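Local structure of uncharacterized protein (Thermus thermophilus HB8, 6SCE) at residues Glu134-Tyr143 / Phe181-Tyr189; Ala252-Phe260 / Ile570-Val578. The protein acts as a DNA nuclease of Type III CRISPR defence that is switched on by cyclic oligoadenylate. All blocks are in the same frame, centred on the assembly; numbering follows the deposited sequence. Where two conformers were deposited one is given.

Contact 1 (Glu134-Tyr143 / Phe181-Tyr189). With nucleotides of chain B.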
loop_
_atom_site.group_PDB
_atom_site.type_symbol
_atom_site.label_atom_id
_atom_site.label_comp_id
_atom_site.label_asym_id
_atom_site.label_seq_id
_atom_site.Cartn_x
_atom_site.Cartn_y
_atom_site.Cartn_z
ATOM N N GLU A 134 -20.655 -15.083 -9.210
ATOM C CA GLU A 134 -21.485 -15.418 -8.055
ATOM C C GLU A 134 -21.321 -16.842 -7.663
ATOM O O GLU A 134 -21.209 -17.144 -6.494
ATOM C CB GLU A 134 -22.978 -15.230 -8.357
ATOM C CG GLU A 134 -23.384 -13.802 -8.532
ATOM C CD GLU A 134 -23.432 -13.015 -7.237
ATOM O OE1 GLU A 134 -23.334 -13.579 -6.115
ATOM O OE2 GLU A 134 -23.565 -11.785 -7.368
ATOM N N ALA A 135 -21.317 -17.736 -8.645
ATOM C CA ALA A 135 -21.290 -19.173 -8.374
ATOM C C ALA A 135 -19.931 -19.669 -7.913
ATOM O O ALA A 135 -19.842 -20.518 -7.033
ATOM C CB ALA A 135 -21.723 -19.958 -9.616
ATOM N N GLU A 136 -18.882 -19.138 -8.545
ATOM C CA GLU A 136 -17.501 -19.538 -8.276
ATOM C C GLU A 136 -16.880 -18.853 -7.043
ATOM O O GLU A 136 -15.846 -19.284 -6.548
ATOM C CB GLU A 136 -16.647 -19.177 -9.497
ATOM C CG GLU A 136 -17.069 -19.889 -10.775
ATOM C CD GLU A 136 -18.023 -19.083 -11.647
ATOM O OE1 GLU A 136 -18.720 -18.172 -11.133
ATOM O OE2 GLU A 136 -18.062 -19.339 -12.877
ATOM N N ALA A 137 -17.512 -17.784 -6.573
ATOM C CA ALA A 137 -17.048 -17.051 -5.367
ATOM C C ALA A 137 -16.579 -17.944 -4.247
ATOM O O ALA A 137 -17.253 -18.931 -3.875
ATOM C CB ALA A 137 -18.180 -16.172 -4.849
ATOM N N LEU A 138 -15.420 -17.628 -3.669
ATOM C CA LEU A 138 -14.935 -18.443 -2.577
ATOM C C LEU A 138 -15.925 -18.403 -1.387
ATOM O O LEU A 138 -16.495 -17.345 -1.038
ATOM C CB LEU A 138 -13.545 -17.984 -2.113
ATOM C CG LEU A 138 -12.353 -18.642 -2.822
ATOM C CD1 LEU A 138 -12.445 -18.540 -4.327
ATOM C CD2 LEU A 138 -11.061 -18.035 -2.285
ATOM N N THR A 139 -16.075 -19.550 -0.764
ATOM C CA THR A 139 -16.915 -19.703 0.421
ATOM C C THR A 139 -16.095 -19.395 1.657
ATOM O O THR A 139 -14.864 -19.302 1.632
ATOM C CB THR A 139 -17.421 -21.157 0.536
ATOM O OG1 THR A 139 -16.300 -22.018 0.767
ATOM C CG2 THR A 139 -18.190 -21.584 -0.745
ATOM N N LEU A 140 -16.771 -19.266 2.780
ATOM C CA LEU A 140 -16.089 -19.073 4.043
ATOM C C LEU A 140 -15.164 -20.227 4.313
ATOM O O LEU A 140 -14.045 -20.040 4.793
ATOM C CB LEU A 140 -17.086 -18.862 5.192
ATOM C CG LEU A 140 -16.381 -18.460 6.498
ATOM C CD1 LEU A 140 -17.161 -17.440 7.304
ATOM C CD2 LEU A 140 -16.029 -19.674 7.350
ATOM N N GLU A 141 -15.612 -21.445 4.013
ATOM C CA GLU A 141 -14.782 -22.606 4.309
ATOM C C GLU A 141 -13.515 -22.611 3.443
ATOM O O GLU A 141 -12.451 -23.025 3.895
ATOM C CB GLU A 141 -15.555 -23.887 4.042
ATOM C CG GLU A 141 -16.638 -24.153 5.066
ATOM C CD GLU A 141 -17.788 -23.178 5.013
ATOM O OE1 GLU A 141 -18.148 -22.659 3.904
ATOM O OE2 GLU A 141 -18.327 -22.927 6.137
ATOM N N GLU A 142 -13.665 -22.171 2.206
ATOM C CA GLU A 142 -12.479 -22.061 1.288
ATOM C C GLU A 142 -11.495 -21.009 1.832
ATOM O O GLU A 142 -10.306 -21.253 1.891
ATOM C CB GLU A 142 -12.954 -21.774 -0.116
ATOM C CG GLU A 142 -13.469 -23.024 -0.817
ATOM C CD GLU A 142 -14.205 -22.783 -2.105
ATOM O OE1 GLU A 142 -14.806 -21.701 -2.278
ATOM O OE2 GLU A 142 -14.187 -23.700 -2.989
ATOM N N TYR A 143 -11.998 -19.833 2.248
ATOM C CA TYR A 143 -11.117 -18.863 2.897
ATOM C C TYR A 143 -10.478 -19.379 4.169
ATOM O O TYR A 143 -9.318 -19.105 4.421
ATOM C CB TYR A 143 -11.853 -17.558 3.167
ATOM C CG TYR A 143 -11.884 -16.646 1.998
ATOM C CD1 TYR A 143 -10.719 -16.038 1.545
ATOM C CD2 TYR A 143 -13.047 -16.384 1.324
ATOM C CE1 TYR A 143 -10.739 -15.159 0.487
ATOM C CE2 TYR A 143 -13.074 -15.491 0.269
ATOM C CZ TYR A 143 -11.909 -14.897 -0.159
ATOM O OH TYR A 143 -11.924 -14.032 -1.255
ATOM N N PHE A 181 -14.869 -12.536 11.223
ATOM C CA PHE A 181 -14.390 -12.723 9.861
ATOM C C PHE A 181 -15.593 -13.047 8.996
ATOM O O PHE A 181 -16.237 -14.093 9.188
ATOM C CB PHE A 181 -13.401 -13.885 9.845
ATOM C CG PHE A 181 -12.757 -14.101 8.502
ATOM C CD1 PHE A 181 -11.763 -13.242 8.078
ATOM C CD2 PHE A 181 -13.131 -15.169 7.691
ATOM C CE1 PHE A 181 -11.141 -13.414 6.847
ATOM C CE2 PHE A 181 -12.507 -15.356 6.463
ATOM C CZ PHE A 181 -11.527 -14.478 6.042
ATOM N N VAL A 182 -15.938 -12.152 8.069
ATOM C CA VAL A 182 -17.134 -12.296 7.276
ATOM C C VAL A 182 -16.725 -12.525 5.805
ATOM O O VAL A 182 -15.867 -11.823 5.268
ATOM C CB VAL A 182 -18.057 -11.041 7.404
ATOM C CG1 VAL A 182 -19.362 -11.204 6.651
ATOM C CG2 VAL A 182 -18.359 -10.749 8.883
ATOM N N VAL A 183 -17.324 -13.520 5.183
ATOM C CA VAL A 183 -17.186 -13.752 3.722
ATOM C C VAL A 183 -18.515 -13.531 3.058
ATOM O O VAL A 183 -19.517 -14.174 3.371
ATOM C CB VAL A 183 -16.609 -15.126 3.401
ATOM C CG1 VAL A 183 -16.584 -15.357 1.898
ATOM C CG2 VAL A 183 -15.214 -15.243 4.000
ATOM N N HIS A 184 -18.532 -12.570 2.164
ATOM C CA HIS A 184 -19.730 -12.183 1.456
ATOM C C HIS A 184 -19.428 -12.067 -0.019
ATOM O O HIS A 184 -18.529 -11.302 -0.409
ATOM C CB HIS A 184 -20.214 -10.847 1.956
ATOM C CG HIS A 184 -21.465 -10.391 1.286
ATOM N ND1 HIS A 184 -22.678 -11.023 1.472
ATOM C CD2 HIS A 184 -21.694 -9.375 0.426
ATOM C CE1 HIS A 184 -23.595 -10.417 0.740
ATOM N NE2 HIS A 184 -23.029 -9.401 0.113
ATOM N N ARG A 185 -20.151 -12.870 -0.812
ATOM C CA ARG A 185 -20.052 -12.921 -2.267
ATOM C C ARG A 185 -18.576 -13.037 -2.696
ATOM O O ARG A 185 -18.107 -12.325 -3.573
ATOM C CB ARG A 185 -20.740 -11.729 -2.928
ATOM C CG ARG A 185 -22.237 -11.645 -2.575
ATOM C CD ARG A 185 -22.924 -10.426 -3.163
ATOM N NE ARG A 185 -23.028 -10.502 -4.613
ATOM C CZ ARG A 185 -23.309 -9.470 -5.422
ATOM N NH1 ARG A 185 -23.547 -8.248 -4.944
ATOM N NH2 ARG A 185 -23.358 -9.657 -6.738
ATOM N N GLY A 186 -17.865 -13.915 -2.019
ATOM C CA GLY A 186 -16.496 -14.229 -2.399
ATOM C C GLY A 186 -15.398 -13.341 -1.867
ATOM O O GLY A 186 -14.241 -13.568 -2.213
ATOM N N LEU A 187 -15.727 -12.345 -1.040
ATOM C CA LEU A 187 -14.735 -11.430 -0.517
ATOM C C LEU A 187 -14.706 -11.418 1.005
ATOM O O LEU A 187 -15.752 -11.655 1.656
ATOM C CB LEU A 187 -14.985 -10.019 -1.047
ATOM C CG LEU A 187 -14.866 -9.784 -2.554
ATOM C CD1 LEU A 187 -15.248 -8.335 -2.811
ATOM C CD2 LEU A 187 -13.461 -10.107 -3.006
ATOM N N PRO A 188 -13.501 -11.216 1.585
ATOM C CA PRO A 188 -13.323 -11.218 3.021
ATOM C C PRO A 188 -13.431 -9.835 3.632
ATOM O O PRO A 188 -12.954 -8.854 3.054
ATOM C CB PRO A 188 -11.895 -11.742 3.179
ATOM C CG PRO A 188 -11.203 -11.180 1.982
ATOM C CD PRO A 188 -12.205 -11.049 0.893
ATOM N N TYR A 189 -13.979 -9.815 4.843
ATOM C CA TYR A 189 -14.184 -8.611 5.649
ATOM C C TYR A 189 -13.847 -8.959 7.090
ATOM O O TYR A 189 -14.137 -10.061 7.543
ATOM C CB TYR A 189 -15.641 -8.144 5.566
ATOM C CG TYR A 189 -16.104 -7.852 4.164
ATOM C CD1 TYR A 189 -16.534 -8.877 3.331
ATOM C CD2 TYR A 189 -16.104 -6.564 3.665
ATOM C CE1 TYR A 189 -16.944 -8.633 2.038
ATOM C CE2 TYR A 189 -16.532 -6.296 2.369
ATOM C CZ TYR A 189 -16.945 -7.336 1.557
ATOM O OH TYR A 189 -17.335 -7.076 0.264
ATOM P P A B 2 -1.157 -11.075 -5.455
ATOM O OP1 A B 2 -1.068 -11.270 -3.975
ATOM O OP2 A B 2 -1.133 -12.234 -6.416
ATOM O "O5'" A B 2 -2.505 -10.252 -5.735
ATOM C "C5'" A B 2 -2.965 -10.132 -7.102
ATOM C "C4'" A B 2 -4.268 -9.373 -7.123
ATOM O "O4'" A B 2 -5.283 -10.180 -6.468
ATOM C "C3'" A B 2 -4.266 -8.022 -6.420
ATOM O "O3'" A B 2 -4.999 -7.050 -7.163
ATOM C "C2'" A B 2 -4.996 -8.312 -5.111
ATOM O "O2'" A B 2 -5.680 -7.182 -4.614
ATOM C "C1'" A B 2 -5.987 -9.379 -5.555
ATOM N N9 A B 2 -6.525 -10.199 -4.487
ATOM C C8 A B 2 -5.994 -10.401 -3.233
ATOM N N7 A B 2 -6.760 -11.148 -2.480
ATOM C C5 A B 2 -7.864 -11.438 -3.268
ATOM C C6 A B 2 -9.037 -12.180 -3.027
ATOM N N6 A B 2 -9.341 -12.723 -1.851
ATOM N N1 A B 2 -9.912 -12.304 -4.054
ATOM C C2 A B 2 -9.642 -11.665 -5.200
ATOM N N3 A B 2 -8.581 -10.930 -5.538
ATOM C C4 A B 2 -7.725 -10.851 -4.509
HETATM O O HOH W 1 -13.897 -15.176 -4.428
HETATM O O HOH W 2 -18.893 -16.319 -0.645
#

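Contact 2 (Ala252-Phe260 / Ile570-Val578)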
loop_
_atom_site.group_PDB
_atom_site.type_symbol
_atom_site.label_atom_id
_atom_site.label_comp_id
_atom_site.label_asym_id
_atom_site.label_seq_id
_atom_site.Cartn_x
_atom_site.Cartn_y
_atom_site.Cartn_z
ATOM N N ALA A 252 -10.622 10.754 11.113
ATOM C CA ALA A 252 -9.240 11.035 10.685
ATOM C C ALA A 252 -8.365 9.783 10.878
ATOM O O ALA A 252 -7.643 9.379 9.983
ATOM C CB ALA A 252 -8.688 12.202 11.465
ATOM N N TRP A 253 -8.471 9.163 12.045
ATOM C CA TRP A 253 -7.760 7.926 12.317
ATOM C C TRP A 253 -8.120 6.806 11.340
ATOM O O TRP A 253 -7.229 6.116 10.832
ATOM C CB TRP A 253 -7.990 7.503 13.748
ATOM C CG TRP A 253 -7.494 8.490 14.746
ATOM C CD1 TRP A 253 -6.570 9.467 14.537
ATOM C CD2 TRP A 253 -7.892 8.603 16.117
ATOM N NE1 TRP A 253 -6.362 10.171 15.691
ATOM C CE2 TRP A 253 -7.162 9.664 16.679
ATOM C CE3 TRP A 253 -8.802 7.919 16.917
ATOM C CZ2 TRP A 253 -7.317 10.066 18.009
ATOM C CZ3 TRP A 253 -8.955 8.316 18.259
ATOM C CH2 TRP A 253 -8.205 9.364 18.785
ATOM N N ALA A 254 -9.408 6.633 11.052
ATOM C CA ALA A 254 -9.864 5.599 10.133
ATOM C C ALA A 254 -9.327 5.805 8.722
ATOM O O ALA A 254 -8.922 4.840 8.063
ATOM C CB ALA A 254 -11.379 5.532 10.098
ATOM N N ARG A 255 -9.349 7.047 8.246
ATOM C CA ARG A 255 -8.777 7.337 6.950
ATOM C C ARG A 255 -7.269 7.018 6.946
ATOM O O ARG A 255 -6.787 6.392 6.012
ATOM C CB ARG A 255 -9.017 8.788 6.547
ATOM C CG ARG A 255 -8.530 9.091 5.134
ATOM C CD ARG A 255 -8.810 10.524 4.719
ATOM N NE ARG A 255 -10.080 10.655 4.006
ATOM C CZ ARG A 255 -10.484 11.766 3.391
ATOM N NH1 ARG A 255 -9.722 12.860 3.390
ATOM N NH2 ARG A 255 -11.658 11.787 2.771
ATOM N N GLU A 256 -6.572 7.420 8.001
ATOM C CA GLU A 256 -5.133 7.232 8.103
ATOM C C GLU A 256 -4.706 5.768 8.078
ATOM O O GLU A 256 -3.715 5.426 7.435
ATOM C CB GLU A 256 -4.605 7.916 9.343
ATOM C CG GLU A 256 -3.102 7.750 9.536
ATOM C CD GLU A 256 -2.484 8.932 10.202
ATOM O OE1 GLU A 256 -2.503 10.018 9.570
ATOM O OE2 GLU A 256 -1.984 8.772 11.346
ATOM N N TYR A 257 -5.451 4.893 8.742
ATOM C CA TYR A 257 -5.070 3.479 8.783
ATOM C C TYR A 257 -5.836 2.572 7.841
ATOM O O TYR A 257 -5.704 1.338 7.910
ATOM C CB TYR A 257 -5.158 2.982 10.209
ATOM C CG TYR A 257 -4.365 3.813 11.174
ATOM C CD1 TYR A 257 -2.991 3.991 11.026
ATOM C CD2 TYR A 257 -4.989 4.406 12.261
ATOM C CE1 TYR A 257 -2.267 4.760 11.927
ATOM C CE2 TYR A 257 -4.284 5.156 13.172
ATOM C CZ TYR A 257 -2.928 5.338 13.010
ATOM O OH TYR A 257 -2.270 6.106 13.958
ATOM N N GLY A 258 -6.644 3.154 6.950
ATOM C CA GLY A 258 -7.372 2.365 5.967
ATOM C C GLY A 258 -8.594 1.596 6.487
ATOM O O GLY A 258 -8.976 0.565 5.946
ATOM N N VAL A 259 -9.252 2.128 7.510
ATOM C CA VAL A 259 -10.468 1.520 8.043
ATOM C C VAL A 259 -11.696 2.102 7.381
ATOM O O VAL A 259 -11.766 3.317 7.123
ATOM C CB VAL A 259 -10.517 1.762 9.564
ATOM C CG1 VAL A 259 -11.909 1.539 10.129
ATOM C CG2 VAL A 259 -9.483 0.869 10.216
ATOM N N PHE A 260 -12.676 1.252 7.118
ATOM C CA PHE A 260 -13.959 1.680 6.597
ATOM C C PHE A 260 -14.869 1.888 7.814
ATOM O O PHE A 260 -15.462 0.949 8.337
ATOM C CB PHE A 260 -14.500 0.630 5.641
ATOM C CG PHE A 260 -15.806 0.970 4.980
ATOM C CD1 PHE A 260 -16.071 2.243 4.507
ATOM C CD2 PHE A 260 -16.752 -0.009 4.807
ATOM C CE1 PHE A 260 -17.262 2.518 3.870
ATOM C CE2 PHE A 260 -17.939 0.249 4.167
ATOM C CZ PHE A 260 -18.194 1.522 3.698
ATOM N N ILE A 570 1.999 1.285 16.631
ATOM C CA ILE A 570 1.411 2.377 15.863
ATOM C C ILE A 570 2.351 2.807 14.738
ATOM O O ILE A 570 1.913 3.047 13.633
ATOM C CB ILE A 570 1.004 3.563 16.763
ATOM C CG1 ILE A 570 -0.301 3.198 17.481
ATOM C CG2 ILE A 570 0.827 4.857 15.959
ATOM C CD1 ILE A 570 -0.922 4.344 18.251
HETATM N N MSE A 571 3.644 2.874 15.019
HETATM C CA MSE A 571 4.601 3.258 13.989
HETATM C C MSE A 571 4.544 2.329 12.790
HETATM O O MSE A 571 4.614 2.807 11.657
HETATM C CB MSE A 571 6.005 3.278 14.559
HETATM C CG MSE A 571 6.995 3.860 13.566
HETATM SE SE MSE A 571 6.867 5.814 13.674
HETATM C CE MSE A 571 8.700 6.121 13.007
ATOM N N ALA A 572 4.441 1.018 13.019
ATOM C CA ALA A 572 4.438 0.043 11.918
ATOM C C ALA A 572 3.258 0.276 10.973
ATOM O O ALA A 572 3.391 0.138 9.742
ATOM C CB ALA A 572 4.420 -1.389 12.452
ATOM N N GLU A 573 2.115 0.666 11.547
ATOM C CA GLU A 573 0.909 0.904 10.748
ATOM C C GLU A 573 0.970 2.256 10.058
ATOM O O GLU A 573 0.490 2.391 8.929
ATOM C CB GLU A 573 -0.352 0.816 11.619
ATOM C CG GLU A 573 -0.527 -0.510 12.350
ATOM C CD GLU A 573 -0.663 -1.703 11.425
ATOM O OE1 GLU A 573 -1.043 -1.530 10.250
ATOM O OE2 GLU A 573 -0.381 -2.829 11.877
ATOM N N LEU A 574 1.527 3.259 10.737
ATOM C CA LEU A 574 1.713 4.573 10.116
ATOM C C LEU A 574 2.644 4.437 8.919
ATOM O O LEU A 574 2.391 4.992 7.855
ATOM C CB LEU A 574 2.303 5.588 11.115
ATOM C CG LEU A 574 2.772 6.913 10.519
ATOM C CD1 LEU A 574 1.554 7.728 10.082
ATOM C CD2 LEU A 574 3.668 7.681 11.485
ATOM N N VAL A 575 3.739 3.709 9.116
ATOM C CA VAL A 575 4.722 3.512 8.052
ATOM C C VAL A 575 4.044 2.834 6.853
ATOM O O VAL A 575 4.162 3.313 5.722
ATOM C CB VAL A 575 5.929 2.704 8.566
ATOM C CG1 VAL A 575 6.819 2.213 7.411
ATOM C CG2 VAL A 575 6.749 3.566 9.538
ATOM N N ARG A 576 3.311 1.752 7.124
ATOM C CA ARG A 576 2.638 0.996 6.081
ATOM C C ARG A 576 1.617 1.834 5.333
ATOM O O ARG A 576 1.622 1.886 4.099
ATOM C CB ARG A 576 1.947 -0.264 6.651
ATOM C CG ARG A 576 1.133 -1.049 5.611
ATOM C CD ARG A 576 0.578 -2.367 6.158
ATOM N NE ARG A 576 -0.483 -2.169 7.156
ATOM C CZ ARG A 576 -1.800 -2.116 6.905
ATOM N NH1 ARG A 576 -2.287 -2.254 5.674
ATOM N NH2 ARG A 576 -2.652 -1.921 7.907
ATOM N N SER A 577 0.740 2.487 6.078
ATOM C CA SER A 577 -0.403 3.159 5.476
ATOM C C SER A 577 -0.025 4.465 4.799
ATOM O O SER A 577 -0.393 4.693 3.646
ATOM C CB SER A 577 -1.482 3.386 6.522
ATOM O OG SER A 577 -1.942 2.137 6.986
ATOM N N VAL A 578 0.725 5.309 5.507
ATOM C CA VAL A 578 1.052 6.623 5.007
ATOM C C VAL A 578 2.350 6.613 4.167
ATOM O O VAL A 578 2.413 7.265 3.126
ATOM C CB VAL A 578 1.154 7.656 6.152
ATOM C CG1 VAL A 578 1.609 9.002 5.614
ATOM C CG2 VAL A 578 -0.189 7.766 6.886
HETATM O O HOH W 3 -2.713 0.572 8.808
#

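Contact 1 (Glu134-Tyr143 / Phe181-Tyr189)
At the tip of a beta hairpin, where strands 179-184 and 187-192 join through a type I' turn from H184 to L187, G186 takes a hydrogen bond from Y143 on the first turn of helix 140-148. Y143 OH gives its proton to G186 O (2.5 Å), lying 31° out of that carbonyl's plane. Y143 OH in turn accepts from N6 of A2 of chain B (3.0 Å), with a nearly straight N-H...O angle of 171°. Both partners lie at the ring edge, consistent with a tyrosine that reads the amino group of the bound oligoadenylate while pinned to the hairpin. A phenylalanine here would probably leave the adenine N6 and G186 O without this shared mate and set the ring free to shift. V183 CG2 meets Y143 CD2 at 3.6 Å, and L138 CD2 lies over one ring face, near the rim. Helix 140-148 itself opens with a capping box, in which E142 N bonds T139 OG1 and T139 N bonds E142 OE1. Just before it, L138 reaches the backbone of G186 through two waters, one from L138 N to G186 O, the other from L138 O to G186 N. L138 O also receives a CA-H...O contact from G186 CA (3.4 Å). Positive phi at G186 favours glycine, and a beta carbon there would strike A137 CB. At the outer margin E134 and R185 form a salt bridge whose modelled closeness makes its detail doubtful.

Contact 2 (Ala252-Phe260 / Ile570-Val578)
Helices 240-257 and 561-579 approach to 9.7 Å between the axes of their contacting segments, inclined at 68°, with Y257 and S577 nearest by CA. Helix 561-579 connects strands 551-558 and 584-592, parallel neighbours in one sheet, as a beta-alpha-beta crossover of the C-terminal domain, probably the nuclease part; the other helix ends in a Schellman motif at G258, whose positive phi favours glycine. S577 CB sits 3.2 Å from E256 O, a buried carbonyl with no polar partner in the model. E256 sets CG anti to its backbone N (chi1 179°) and then bends at chi2, laying CG against V578 CG2 (3.9 Å). Its OE2 comes beside L574 CD1, while the carboxylate forms a salt bridge with R206, which probably offsets its buried charge, and hydrogen-bonds to T540 and Y434. E256 CG also lies over one face of the Y257 ring, near the rim. That ring stands almost perpendicular to the E573 carboxylate, its CD1 near E573 CB (4.2 Å), and the hydroxyl end passes I570 CG2 while bonding R206. A water spans the helices, giving one proton to the backbone oxygen Y257 O (3.2 Å) and another to E573 OE1. S577, deposited in two conformers, lies near this water. R576 grips E573 side-on, NE and NH2 both donating to OE1, which lies within 3° of the guanidinium plane of R576.

Overall arrangement
Both contacts are buried, but contact 2 lies nearer the centre of the chain, about 11 Å from it against about 23 Å for contact 1 (centre to centre). Their centres stand about 26 Å apart and their nearest atoms about 7 Å, without touching. One sheet links them: the hairpin of contact 1 supplies strands 179-184 and 187-192, and F260 in contact 2 begins strand 260-262 at its far edge, with strand 225-229 between. Contact 1 joins a helix start to a hairpin by direct and water-mediated polar bonds and touches the bound nucleotide. Contact 2 packs two helices from distant parts of the sequence, largely through aliphatic and aromatic surfaces, with one bridging water.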